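Local coordinates for protein peptidoglycan glycosyltransferase (Burkholderia ambifaria, PDB 5UY7) that belongs to the penicillin-binding proteins and carries a transpeptidase domain of the beta-lactamase-like fold, at residues N326-M334 against E376-Y384; A485-V496 against I519-V529. All blocks are in the same frame, centred on the assembly; numbering follows the deposited sequence.

How the interactions relate
Interaction 1 (326-334 with 376-384) and interaction 2 (485-496 with 519-529) sit on opposite sides of the chain's centre, their own centres about 30 Å apart and their nearest atoms about 13 Å apart, so they do not touch. They follow one another in series along the chain. Interaction 1 joins two helices of the helical part of the fold, next to helix 273-282. Interaction 2 lays the C-terminal helix 509-526 against the central five-stranded antiparallel sheet. The Tyr384 hydroxyl is hydrogen-bonded to the backbone O of Thr464, which links segment 376-384 of interaction 1 to strand 459-466, a strand of the sheet on which interaction 2 is built.

Interaction 1 of 2, residues N326-M334 against E376-Y384; sequences NIGATKIAM and EQATMSYGY
Tyr382 lays its ring under the side chain of Asn326, and this stack opens a run of close contacts between helix 326-333 and the end of helix 374-381. The amide and ring planes are 18° apart, with Asn326 CG 3.6 Å above the ring plane and displaced toward its rim. Asn326 CB adds a CH-pi contact over the same ring, 4.0 Å from its centroid. Standing between its backbone N and carbonyl carbon (chi1 53°), Tyr382 CG turns the ring toward the start of helix 326-333, where Asn326 covers one face. The other face of the ring rests on CA of Thr379, while the hydroxyl of Thr330 lies at its edge.

The polar atoms are mostly held within each helix or by neighbours. Thr330 OG1 donates to Asn326 O, on the opposite face of that carbonyl from Thr330 N. One water donates to Asn326 OD1 and Tyr382 O, bridging the segments; OD1 is also bonded to Lys273 NZ. Gln377 reaches out with CG anti to its N, bringing NE2 to 2.9 Å from Ala333 O; that amide nitrogen is hydrogen-bonded to Met336 O.

Small side chains let the helices come close, their axes 8.2 Å apart at an angle of 126°. Ala333 CB and Ser381 CB press together at 3.4 Å, tighter than usual, and Thr330 CG2 meets Ala378 CB at 3.7 Å. Met334, bent along its chain, brings CE alongside the aliphatic part of Gln377.

A Schellman motif with Gly383 at C-prime ends the second helix just beyond Tyr382. Lys273 fits the lysine of the SxxK pattern and Asn326 is probably the asparagine of the SxN motif, as in other penicillin-binding transpeptidase domains, so the Asn326-Tyr382 stack lies beside the probable active site.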
loop_
_atom_site.group_PDB
_atom_site.type_symbol
_atom_site.label_atom_id
_atom_site.label_comp_id
_atom_site.label_asym_id
_atom_site.label_seq_id
_atom_site.Cartn_x
_atom_site.Cartn_y
_atom_site.Cartn_z
ATOM N N ASN A 326 11.413 9.522 -4.692
ATOM C CA ASN A 326 10.795 9.669 -6.012
ATOM C C ASN A 326 11.808 9.469 -7.125
ATOM O O ASN A 326 11.492 8.867 -8.159
ATOM C CB ASN A 326 10.186 11.061 -6.172
ATOM C CG ASN A 326 8.930 11.249 -5.369
ATOM O OD1 ASN A 326 8.377 10.293 -4.833
ATOM N ND2 ASN A 326 8.453 12.490 -5.300
ATOM N N ILE A 327 13.008 10.024 -6.955
ATOM C CA ILE A 327 14.038 9.901 -7.984
ATOM C C ILE A 327 14.455 8.446 -8.149
ATOM O O ILE A 327 14.631 7.956 -9.274
ATOM C CB ILE A 327 15.232 10.807 -7.640
ATOM C CG1 ILE A 327 14.779 12.265 -7.679
ATOM C CG2 ILE A 327 16.387 10.579 -8.620
ATOM C CD1 ILE A 327 15.761 13.213 -7.070
ATOM N N GLY A 328 14.625 7.732 -7.033
ATOM C CA GLY A 328 14.979 6.324 -7.123
ATOM C C GLY A 328 13.894 5.501 -7.788
ATOM O O GLY A 328 14.178 4.614 -8.599
ATOM N N ALA A 329 12.631 5.774 -7.443
ATOM C CA ALA A 329 11.529 5.079 -8.102
ATOM C C ALA A 329 11.532 5.354 -9.599
ATOM O O ALA A 329 11.326 4.441 -10.410
ATOM C CB ALA A 329 10.195 5.507 -7.477
ATOM N N THR A 330 11.776 6.613 -9.981
ATOM C CA THR A 330 11.804 6.985 -11.391
ATOM C C THR A 330 12.908 6.245 -12.131
ATOM O O THR A 330 12.680 5.699 -13.214
ATOM C CB THR A 330 11.999 8.494 -11.525
ATOM O OG1 THR A 330 10.857 9.169 -10.987
ATOM C CG2 THR A 330 12.191 8.891 -13.002
ATOM N N LYS A 331 14.117 6.228 -11.567
ATOM C CA LYS A 331 15.225 5.615 -12.294
ATOM C C LYS A 331 15.019 4.114 -12.434
ATOM O O LYS A 331 15.359 3.529 -13.472
ATOM C CB LYS A 331 16.555 5.937 -11.608
ATOM C CG LYS A 331 16.925 7.422 -11.732
ATOM C CD LYS A 331 18.349 7.676 -11.304
ATOM C CE LYS A 331 18.712 9.136 -11.483
ATOM N NZ LYS A 331 20.176 9.312 -11.346
ATOM N N ILE A 332 14.444 3.481 -11.410
ATOM C CA ILE A 332 14.096 2.069 -11.511
ATOM C C ILE A 332 13.004 1.868 -12.558
ATOM O O ILE A 332 13.075 0.950 -13.384
ATOM C CB ILE A 332 13.685 1.544 -10.125
ATOM C CG1 ILE A 332 14.909 1.510 -9.206
ATOM C CG2 ILE A 332 13.048 0.180 -10.232
ATOM C CD1 ILE A 332 14.541 1.219 -7.726
ATOM N N ALA A 333 11.999 2.749 -12.570
ATOM C CA ALA A 333 10.942 2.641 -13.571
ATOM C C ALA A 333 11.486 2.758 -14.987
ATOM O O ALA A 333 10.947 2.132 -15.908
ATOM C CB ALA A 333 9.883 3.722 -13.337
ATOM N N MET A 334 12.541 3.549 -15.187
ATOM C CA MET A 334 13.068 3.737 -16.535
ATOM C C MET A 334 13.779 2.502 -17.081
ATOM O O MET A 334 14.091 2.475 -18.275
ATOM C CB MET A 334 13.999 4.953 -16.561
ATOM C CG MET A 334 13.282 6.280 -16.309
ATOM S SD MET A 334 12.041 6.685 -17.564
ATOM C CE MET A 334 10.528 6.284 -16.708
ATOM N N GLU A 376 5.187 10.634 -17.753
ATOM C CA GLU A 376 4.015 10.040 -17.113
ATOM C C GLU A 376 4.333 8.664 -16.537
ATOM O O GLU A 376 3.848 8.309 -15.453
ATOM C CB GLU A 376 2.863 9.967 -18.117
ATOM C CG GLU A 376 2.339 11.335 -18.502
ATOM C CD GLU A 376 1.493 11.314 -19.758
ATOM O OE1 GLU A 376 1.550 10.318 -20.510
ATOM O OE2 GLU A 376 0.767 12.302 -19.991
ATOM N N GLN A 377 5.142 7.871 -17.245
ATOM C CA GLN A 377 5.647 6.636 -16.654
ATOM C C GLN A 377 6.399 6.928 -15.360
ATOM O O GLN A 377 6.255 6.199 -14.367
ATOM C CB GLN A 377 6.546 5.900 -17.651
ATOM C CG GLN A 377 7.135 4.607 -17.091
ATOM C CD GLN A 377 7.929 3.834 -18.121
ATOM O OE1 GLN A 377 7.815 4.083 -19.317
ATOM N NE2 GLN A 377 8.751 2.895 -17.658
ATOM N N ALA A 378 7.179 8.014 -15.344
ATOM C CA ALA A 378 7.918 8.381 -14.138
ATOM C C ALA A 378 6.979 8.716 -12.983
ATOM O O ALA A 378 7.118 8.170 -11.881
ATOM C CB ALA A 378 8.847 9.558 -14.423
ATOM N N THR A 379 6.024 9.623 -13.201
ATOM C CA THR A 379 5.160 10.007 -12.087
ATOM C C THR A 379 4.350 8.819 -11.579
ATOM O O THR A 379 4.119 8.691 -10.373
ATOM C CB THR A 379 4.230 11.162 -12.473
ATOM O OG1 THR A 379 3.271 10.722 -13.442
ATOM C CG2 THR A 379 5.035 12.321 -13.040
ATOM N N MET A 380 3.918 7.928 -12.479
ATOM C CA MET A 380 3.182 6.752 -12.020
ATOM C C MET A 380 4.054 5.864 -11.147
ATOM O O MET A 380 3.547 5.229 -10.216
ATOM C CB MET A 380 2.637 5.956 -13.207
ATOM C CG MET A 380 1.356 6.532 -13.799
ATOM S SD MET A 380 0.756 5.575 -15.211
ATOM C CE MET A 380 1.220 6.634 -16.574
ATOM N N SER A 381 5.368 5.841 -11.406
ATOM C CA SER A 381 6.273 5.023 -10.606
ATOM C C SER A 381 6.294 5.460 -9.152
ATOM O O SER A 381 6.615 4.652 -8.273
ATOM C CB SER A 381 7.692 5.070 -11.171
ATOM O OG SER A 381 8.392 6.251 -10.803
ATOM N N TYR A 382 5.968 6.724 -8.877
ATOM C CA TYR A 382 5.798 7.170 -7.504
ATOM C C TYR A 382 4.362 7.592 -7.219
ATOM O O TYR A 382 4.112 8.352 -6.280
ATOM C CB TYR A 382 6.813 8.264 -7.137
ATOM C CG TYR A 382 6.948 9.504 -8.009
ATOM C CD1 TYR A 382 7.846 9.546 -9.071
ATOM C CD2 TYR A 382 6.248 10.661 -7.706
ATOM C CE1 TYR A 382 8.003 10.695 -9.836
ATOM C CE2 TYR A 382 6.394 11.811 -8.466
ATOM C CZ TYR A 382 7.269 11.823 -9.529
ATOM O OH TYR A 382 7.413 12.974 -10.271
ATOM N N GLY A 383 3.409 7.073 -7.992
ATOM C CA GLY A 383 2.013 7.061 -7.582
ATOM C C GLY A 383 1.141 8.213 -8.027
ATOM O O GLY A 383 0.040 8.373 -7.488
ATOM N N TYR A 384 1.573 9.017 -8.988
ATOM C CA TYR A 384 0.744 10.107 -9.472
ATOM C C TYR A 384 0.488 9.930 -10.959
ATOM O O TYR A 384 1.317 9.370 -11.681
ATOM C CB TYR A 384 1.397 11.459 -9.161
ATOM C CG TYR A 384 1.517 11.657 -7.670
ATOM C CD1 TYR A 384 0.403 11.992 -6.909
ATOM C CD2 TYR A 384 2.721 11.442 -7.006
ATOM C CE1 TYR A 384 0.491 12.146 -5.537
ATOM C CE2 TYR A 384 2.818 11.597 -5.628
ATOM C CZ TYR A 384 1.693 11.952 -4.901
ATOM O OH TYR A 384 1.762 12.103 -3.529
HETATM O O HOH W 1 5.324 9.821 -4.220
#

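Interaction 2 of 2, residues A485-V496 against I519-V529; sequences APMPNPRIVVAV and IAGDTMRALNV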
loop_
_atom_site.group_PDB
_atom_site.type_symbol
_atom_site.label_atom_id
_atom_site.label_comp_id
_atom_site.label_asym_id
_atom_site.label_seq_id
_atom_site.Cartn_x
_atom_site.Cartn_y
_atom_site.Cartn_z
ATOM N N ALA A 485 1.150 -7.451 8.558
ATOM C CA ALA A 485 1.683 -7.857 9.853
ATOM C C ALA A 485 1.312 -9.309 10.107
ATOM O O ALA A 485 0.229 -9.735 9.710
ATOM C CB ALA A 485 1.118 -6.977 10.982
ATOM N N PRO A 486 2.168 -10.083 10.777
ATOM C CA PRO A 486 3.527 -9.753 11.198
ATOM C C PRO A 486 4.495 -10.217 10.127
ATOM O O PRO A 486 4.212 -11.193 9.439
ATOM C CB PRO A 486 3.699 -10.560 12.486
ATOM C CG PRO A 486 2.874 -11.790 12.257
ATOM C CD PRO A 486 1.739 -11.387 11.321
ATOM N N MET A 487 5.613 -9.561 10.000
ATOM C CA MET A 487 6.626 -10.072 9.098
ATOM C C MET A 487 7.398 -11.194 9.791
ATOM O O MET A 487 7.484 -11.228 11.027
ATOM C CB MET A 487 7.569 -8.946 8.692
ATOM C CG MET A 487 6.869 -7.772 8.017
ATOM S SD MET A 487 6.220 -8.220 6.392
ATOM C CE MET A 487 6.210 -6.590 5.617
ATOM N N PRO A 488 7.992 -12.122 9.021
ATOM C CA PRO A 488 8.068 -12.116 7.554
ATOM C C PRO A 488 6.909 -12.798 6.845
ATOM O O PRO A 488 6.864 -12.758 5.612
ATOM C CB PRO A 488 9.340 -12.892 7.286
ATOM C CG PRO A 488 9.317 -13.932 8.358
ATOM C CD PRO A 488 8.765 -13.238 9.592
ATOM N N ASN A 489 5.996 -13.421 7.593
ATOM C CA ASN A 489 4.880 -14.167 7.012
ATOM C C ASN A 489 3.573 -13.545 7.487
ATOM O O ASN A 489 2.954 -14.023 8.450
ATOM C CB ASN A 489 4.960 -15.646 7.383
ATOM C CG ASN A 489 6.226 -16.292 6.868
ATOM O OD1 ASN A 489 6.607 -16.093 5.712
ATOM N ND2 ASN A 489 6.899 -17.039 7.726
ATOM N N PRO A 490 3.102 -12.496 6.821
ATOM C CA PRO A 490 1.982 -11.737 7.383
ATOM C C PRO A 490 0.676 -12.505 7.378
ATOM O O PRO A 490 0.409 -13.357 6.519
ATOM C CB PRO A 490 1.893 -10.491 6.494
ATOM C CG PRO A 490 2.720 -10.791 5.284
ATOM C CD PRO A 490 3.723 -11.820 5.666
ATOM N N ARG A 491 -0.131 -12.185 8.381
ATOM C CA ARG A 491 -1.477 -12.708 8.539
ATOM C C ARG A 491 -2.537 -11.756 8.020
ATOM O O ARG A 491 -3.576 -12.211 7.518
ATOM C CB ARG A 491 -1.741 -12.990 10.021
ATOM C CG ARG A 491 -3.129 -13.508 10.307
ATOM C CD ARG A 491 -3.108 -14.487 11.448
ATOM N NE ARG A 491 -4.458 -14.883 11.817
ATOM C CZ ARG A 491 -4.742 -15.621 12.879
ATOM N NH1 ARG A 491 -3.762 -16.038 13.665
ATOM N NH2 ARG A 491 -6.000 -15.938 13.151
ATOM N N ILE A 492 -2.307 -10.447 8.138
ATOM C CA ILE A 492 -3.296 -9.459 7.731
ATOM C C ILE A 492 -2.647 -8.379 6.883
ATOM O O ILE A 492 -1.446 -8.103 6.982
ATOM C CB ILE A 492 -4.003 -8.815 8.945
ATOM C CG1 ILE A 492 -2.989 -8.063 9.821
ATOM C CG2 ILE A 492 -4.770 -9.883 9.734
ATOM C CD1 ILE A 492 -3.637 -7.369 11.036
ATOM N N VAL A 493 -3.461 -7.779 6.026
ATOM C CA VAL A 493 -3.165 -6.500 5.401
ATOM C C VAL A 493 -4.092 -5.482 6.035
ATOM O O VAL A 493 -5.280 -5.763 6.221
ATOM C CB VAL A 493 -3.367 -6.557 3.880
ATOM C CG1 VAL A 493 -3.502 -5.148 3.307
ATOM C CG2 VAL A 493 -2.198 -7.288 3.243
ATOM N N VAL A 494 -3.546 -4.325 6.410
ATOM C CA VAL A 494 -4.325 -3.243 7.003
ATOM C C VAL A 494 -4.167 -2.009 6.134
ATOM O O VAL A 494 -3.041 -1.587 5.850
ATOM C CB VAL A 494 -3.884 -2.940 8.445
ATOM C CG1 VAL A 494 -4.641 -1.728 8.995
ATOM C CG2 VAL A 494 -4.112 -4.165 9.327
ATOM N N ALA A 495 -5.291 -1.410 5.748
ATOM C CA ALA A 495 -5.297 -0.226 4.900
ATOM C C ALA A 495 -6.109 0.849 5.597
ATOM O O ALA A 495 -7.241 0.592 6.014
ATOM C CB ALA A 495 -5.893 -0.537 3.518
ATOM N N VAL A 496 -5.533 2.045 5.732
ATOM C CA VAL A 496 -6.211 3.145 6.407
ATOM C C VAL A 496 -6.106 4.406 5.561
ATOM O O VAL A 496 -5.149 4.605 4.801
ATOM C CB VAL A 496 -5.645 3.403 7.823
ATOM C CG1 VAL A 496 -5.815 2.173 8.709
ATOM C CG2 VAL A 496 -4.178 3.823 7.755
ATOM N N ILE A 519 -4.448 -0.374 14.667
ATOM C CA ILE A 519 -5.313 -1.445 14.191
ATOM C C ILE A 519 -4.527 -2.737 14.028
ATOM O O ILE A 519 -4.994 -3.811 14.416
ATOM C CB ILE A 519 -6.016 -1.037 12.887
ATOM C CG1 ILE A 519 -6.989 0.103 13.175
ATOM C CG2 ILE A 519 -6.698 -2.256 12.263
ATOM C CD1 ILE A 519 -7.648 0.702 11.919
ATOM N N ALA A 520 -3.330 -2.659 13.432
ATOM C CA ALA A 520 -2.527 -3.862 13.238
ATOM C C ALA A 520 -2.158 -4.500 14.575
ATOM O O ALA A 520 -2.311 -5.713 14.762
ATOM C CB ALA A 520 -1.265 -3.528 12.437
ATOM N N GLY A 521 -1.659 -3.696 15.512
ATOM C CA GLY A 521 -1.273 -4.241 16.806
ATOM C C GLY A 521 -2.452 -4.796 17.585
ATOM O O GLY A 521 -2.373 -5.888 18.164
ATOM N N ASP A 522 -3.556 -4.047 17.616
ATOM C CA ASP A 522 -4.735 -4.515 18.338
ATOM C C ASP A 522 -5.240 -5.818 17.741
ATOM O O ASP A 522 -5.702 -6.704 18.474
ATOM C CB ASP A 522 -5.850 -3.468 18.310
ATOM C CG ASP A 522 -5.576 -2.266 19.197
ATOM O OD1 ASP A 522 -4.573 -2.255 19.947
ATOM O OD2 ASP A 522 -6.393 -1.321 19.157
ATOM N N THR A 523 -5.189 -5.935 16.408
ATOM C CA THR A 523 -5.646 -7.155 15.747
ATOM C C THR A 523 -4.716 -8.325 16.039
ATOM O O THR A 523 -5.191 -9.428 16.338
ATOM C CB THR A 523 -5.775 -6.922 14.238
ATOM O OG1 THR A 523 -6.745 -5.895 14.011
ATOM C CG2 THR A 523 -6.227 -8.199 13.529
ATOM N N MET A 524 -3.392 -8.116 15.958
ATOM C CA MET A 524 -2.453 -9.159 16.375
ATOM C C MET A 524 -2.776 -9.668 17.774
ATOM O O MET A 524 -2.836 -10.881 18.011
ATOM C CB MET A 524 -1.012 -8.641 16.359
ATOM C CG MET A 524 -0.475 -8.167 15.045
ATOM S SD MET A 524 -0.021 -9.508 13.955
ATOM C CE MET A 524 -1.546 -9.678 13.017
ATOM N N ARG A 525 -2.947 -8.752 18.730
ATOM C CA ARG A 525 -3.212 -9.178 20.096
ATOM C C ARG A 525 -4.520 -9.954 20.180
ATOM O O ARG A 525 -4.593 -10.982 20.859
ATOM C CB ARG A 525 -3.238 -7.972 21.040
ATOM C CG ARG A 525 -1.850 -7.436 21.390
ATOM C CD ARG A 525 -1.947 -6.267 22.384
ATOM N NE ARG A 525 -2.357 -5.032 21.718
ATOM C CZ ARG A 525 -1.537 -4.287 20.988
ATOM N NH1 ARG A 525 -0.274 -4.655 20.846
ATOM N NH2 ARG A 525 -1.974 -3.180 20.403
ATOM N N ALA A 526 -5.562 -9.483 19.487
ATOM C CA ALA A 526 -6.859 -10.139 19.591
ATOM C C ALA A 526 -6.826 -11.541 18.999
ATOM O O ALA A 526 -7.577 -12.422 19.446
ATOM C CB ALA A 526 -7.931 -9.294 18.904
ATOM N N LEU A 527 -5.955 -11.769 18.022
ATOM C CA LEU A 527 -5.801 -13.063 17.365
ATOM C C LEU A 527 -4.749 -13.944 18.020
ATOM O O LEU A 527 -4.438 -15.012 17.480
ATOM C CB LEU A 527 -5.442 -12.863 15.895
ATOM C CG LEU A 527 -6.534 -12.162 15.095
ATOM C CD1 LEU A 527 -6.084 -11.976 13.661
ATOM C CD2 LEU A 527 -7.848 -12.938 15.168
ATOM N N ASN A 528 -4.199 -13.524 19.162
ATOM C CA ASN A 528 -3.186 -14.291 19.895
ATOM C C ASN A 528 -1.921 -14.513 19.079
ATOM O O ASN A 528 -1.224 -15.514 19.273
ATOM C CB ASN A 528 -3.732 -15.640 20.377
ATOM C CG ASN A 528 -4.911 -15.492 21.304
ATOM O OD1 ASN A 528 -4.925 -14.634 22.193
ATOM N ND2 ASN A 528 -5.906 -16.362 21.131
ATOM N N VAL A 529 -1.610 -13.599 18.171
ATOM C CA VAL A 529 -0.337 -13.709 17.449
ATOM C C VAL A 529 0.797 -13.425 18.422
ATOM O O VAL A 529 0.787 -12.379 19.091
ATOM C CB VAL A 529 -0.300 -12.737 16.281
ATOM C CG1 VAL A 529 1.059 -12.823 15.580
ATOM C CG2 VAL A 529 -1.460 -13.009 15.328
HETATM O O HOH W 2 -2.880 -16.944 16.322
HETATM O O HOH W 3 -6.003 -16.731 15.907
#
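Met524 pushes its bent side chain between the end of helix 509-526 and the strand hairpin, where it meets Pro486, Ala485 and Ile492. Its SD lies 3.7 Å from Pro486 CD, and its CE is at the same distance from Ile492 CD1 and close to Ala485 O. Ile492 has its CG1 between the backbone N and carbonyl carbon (chi1 62°), and from there CD1 extends toward the helix, touching Thr523 CG2 at 3.7 Å.

Further along the strand the apolar contacts continue through branched residues. Val494 divides its two methyls, CG1 lying 3.9 Å from Ile519 CG2 while CG2 faces Ala520, and Val496 CG1 comes to 4.0 Å from Ile519 CD1. Beyond the helix end, Val529 CG1 packs on Pro486 CG, whose preceding peptide bond is cis.

Arg491 reaches past the helix end, where it combines an apolar and a water-mediated contact. Leu527 CD1 lies over one face of its guanidinium, 3.6 Å above the plane and displaced toward the edge of the group. Two waters tie the same group to Leu527 O, one accepting from NH1 and the other from NH2, both donating to that oxygen. With CG anti to the backbone N (chi1 179°), the arginine chain bends at chi2 to get there.

A classic beta bulge sets Arg491 and Ile492 together opposite Ala485, whose O accepts from both their N atoms. At the other partner's end, the helix closes in a Schellman motif with Asn528, at positive phi, in the C-prime place.

The axes of strand 492-496 and helix 519-526 approach to 9.4 Å and run roughly antiparallel, at 148°. A C-terminal helix laid on the antiparallel sheet is characteristic of the beta-lactamase-like fold of penicillin-binding transpeptidase domains.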